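Local structure of esterase (Sinorhizobium meliloti 1021, 4TX1) at residues F97-N102 / E120-L125. The protein is a carbohydrate acetylesterase of the SGNH hydrolase family, probably also able to hydrolyse aryl esters. Numbering follows the deposited sequence.
Sequences FMLGSN and ERLVNL
Phe97 and Leu122 have the nearest CA atoms of the two segments, 8.6 Å apart; no hydrogen bond joins the segments, and the contact is made by apolar side chains. Residues 97-102 run off the end of strand 94-98 into a loop, while 120-125 are a piece of helix 112-127. Leu122 touches Phe97 on the strand and Leu99 in the loop beyond it. Its CB sits over one face of the Phe97 ring in a CH-pi contact, 4.1 Å from the centroid. It is displaced toward the rim, with Phe97 CZ at 3.7 Å. With CG of Phe97 anti to its own carbonyl carbon (chi1 -68°), the ring reaches across to the helix. Further out, Leu122 CD1 meets Leu99 CD1 at 3.6 Å, the two leucines crossing at about a right angle. Val123 adds a looser touch, its CG2 4.3 Å from Phe97 CE2, and also leans on Ile141 and Ile143 of strand 140-145. Leu82 of helix 78-89 packs against both Phe97 and Leu122. This is the buried helix-on-sheet packing of the three-layer alpha/beta/alpha SGNH hydrolase fold, in which helix 112-127 returns from central strand 94-98 to neighbouring parallel strand 140-145 in a beta-alpha-beta crossover.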
loop_
_atom_site.group_PDB
_atom_site.type_symbol
_atom_site.label_atom_id
_atom_site.label_comp_id
_atom_site.label_asym_id
_atom_site.label_seq_id
_atom_site.Cartn_x
_atom_site.Cartn_y
_atom_site.Cartn_z
ATOM N N PHE A 97 -8.692 -19.866 14.876
ATOM C CA PHE A 97 -8.699 -18.411 15.060
ATOM C C PHE A 97 -9.051 -18.078 16.500
ATOM O O PHE A 97 -10.025 -18.599 17.063
ATOM C CB PHE A 97 -9.712 -17.730 14.185
ATOM C CG PHE A 97 -9.397 -17.794 12.694
ATOM C CD1 PHE A 97 -8.269 -17.161 12.206
ATOM C CD2 PHE A 97 -10.213 -18.430 11.790
ATOM C CE1 PHE A 97 -7.981 -17.158 10.890
ATOM C CE2 PHE A 97 -9.978 -18.421 10.436
ATOM C CZ PHE A 97 -8.800 -17.833 9.973
ATOM N N MET A 98 -8.250 -17.219 17.090
ATOM C CA MET A 98 -8.698 -16.566 18.313
ATOM C C MET A 98 -8.414 -15.064 18.268
ATOM O O MET A 98 -7.311 -14.584 18.641
ATOM C CB MET A 98 -8.141 -17.244 19.602
ATOM C CG MET A 98 -8.885 -16.718 20.822
ATOM S SD MET A 98 -8.565 -17.598 22.380
ATOM C CE MET A 98 -6.973 -16.895 22.783
ATOM N N LEU A 99 -9.380 -14.313 17.754
ATOM C CA LEU A 99 -9.240 -12.884 17.549
ATOM C C LEU A 99 -10.526 -12.206 17.903
ATOM O O LEU A 99 -11.590 -12.834 17.911
ATOM C CB LEU A 99 -8.841 -12.582 16.079
ATOM C CG LEU A 99 -7.468 -12.976 15.616
ATOM C CD1 LEU A 99 -7.336 -12.791 14.065
ATOM C CD2 LEU A 99 -6.423 -12.162 16.355
ATOM N N GLY A 100 -10.417 -10.923 18.219
ATOM C CA GLY A 100 -11.508 -10.005 18.506
ATOM C C GLY A 100 -11.273 -9.066 19.658
ATOM O O GLY A 100 -11.967 -8.045 19.757
ATOM N N SER A 101 -10.368 -9.405 20.583
ATOM C CA SER A 101 -10.088 -8.520 21.711
ATOM C C SER A 101 -9.642 -7.132 21.271
ATOM O O SER A 101 -10.120 -6.136 21.786
ATOM C CB SER A 101 -9.045 -9.169 22.633
ATOM O OG SER A 101 -9.543 -10.380 23.245
ATOM N N ASN A 102 -8.817 -7.055 20.196
ATOM C CA ASN A 102 -8.354 -5.746 19.768
ATOM C C ASN A 102 -9.393 -4.957 19.010
ATOM O O ASN A 102 -9.363 -3.745 18.978
ATOM C CB ASN A 102 -7.040 -5.878 18.994
ATOM C CG ASN A 102 -5.903 -6.337 19.873
ATOM O OD1 ASN A 102 -5.580 -5.632 20.825
ATOM N ND2 ASN A 102 -5.329 -7.484 19.623
ATOM N N GLU A 120 -15.480 -13.524 9.667
ATOM C CA GLU A 120 -16.065 -13.937 8.402
ATOM C C GLU A 120 -15.135 -13.766 7.218
ATOM O O GLU A 120 -14.956 -14.655 6.383
ATOM C CB GLU A 120 -17.413 -13.318 8.204
ATOM C CG GLU A 120 -18.137 -13.782 6.941
ATOM C CD GLU A 120 -19.520 -13.193 6.848
ATOM O OE1 GLU A 120 -20.352 -13.823 6.202
ATOM O OE2 GLU A 120 -19.805 -12.114 7.369
ATOM N N ARG A 121 -14.500 -12.625 7.182
ATOM C CA ARG A 121 -13.528 -12.375 6.136
ATOM C C ARG A 121 -12.330 -13.350 6.222
ATOM O O ARG A 121 -11.928 -13.854 5.239
ATOM C CB ARG A 121 -13.051 -10.939 6.185
ATOM C CG ARG A 121 -11.927 -10.653 5.232
ATOM C CD ARG A 121 -12.365 -10.662 3.794
ATOM N NE ARG A 121 -11.337 -10.108 2.952
ATOM C CZ ARG A 121 -10.997 -10.567 1.779
ATOM N NH1 ARG A 121 -11.591 -11.606 1.277
ATOM N NH2 ARG A 121 -10.013 -9.990 1.167
ATOM N N LEU A 122 -11.800 -13.576 7.431
ATOM C CA LEU A 122 -10.726 -14.493 7.620
ATOM C C LEU A 122 -11.126 -15.894 7.147
ATOM O O LEU A 122 -10.352 -16.592 6.513
ATOM C CB LEU A 122 -10.223 -14.510 9.077
ATOM C CG LEU A 122 -9.705 -13.160 9.595
ATOM C CD1 LEU A 122 -9.271 -13.340 11.065
ATOM C CD2 LEU A 122 -8.552 -12.591 8.780
ATOM N N VAL A 123 -12.347 -16.311 7.492
ATOM C CA VAL A 123 -12.786 -17.659 7.064
ATOM C C VAL A 123 -12.721 -17.717 5.547
ATOM O O VAL A 123 -12.251 -18.693 4.966
ATOM C CB VAL A 123 -14.208 -17.994 7.598
ATOM C CG1 VAL A 123 -14.677 -19.310 6.953
ATOM C CG2 VAL A 123 -14.111 -18.067 9.139
ATOM N N ASN A 124 -13.279 -16.712 4.896
ATOM C CA ASN A 124 -13.292 -16.710 3.411
ATOM C C ASN A 124 -11.884 -16.696 2.781
ATOM O O ASN A 124 -11.676 -17.313 1.738
ATOM C CB ASN A 124 -14.111 -15.509 2.910
ATOM C CG ASN A 124 -15.620 -15.732 3.123
ATOM O OD1 ASN A 124 -16.136 -16.861 2.853
ATOM N ND2 ASN A 124 -16.311 -14.727 3.642
ATOM N N LEU A 125 -10.924 -16.008 3.440
ATOM C CA LEU A 125 -9.534 -16.022 2.984
ATOM C C LEU A 125 -8.975 -17.427 3.014
ATOM O O LEU A 125 -8.184 -17.806 2.143
ATOM C CB LEU A 125 -8.658 -15.021 3.801
ATOM C CG LEU A 125 -8.973 -13.567 3.451
ATOM C CD1 LEU A 125 -8.295 -12.706 4.557
ATOM C CD2 LEU A 125 -8.458 -13.191 2.050
#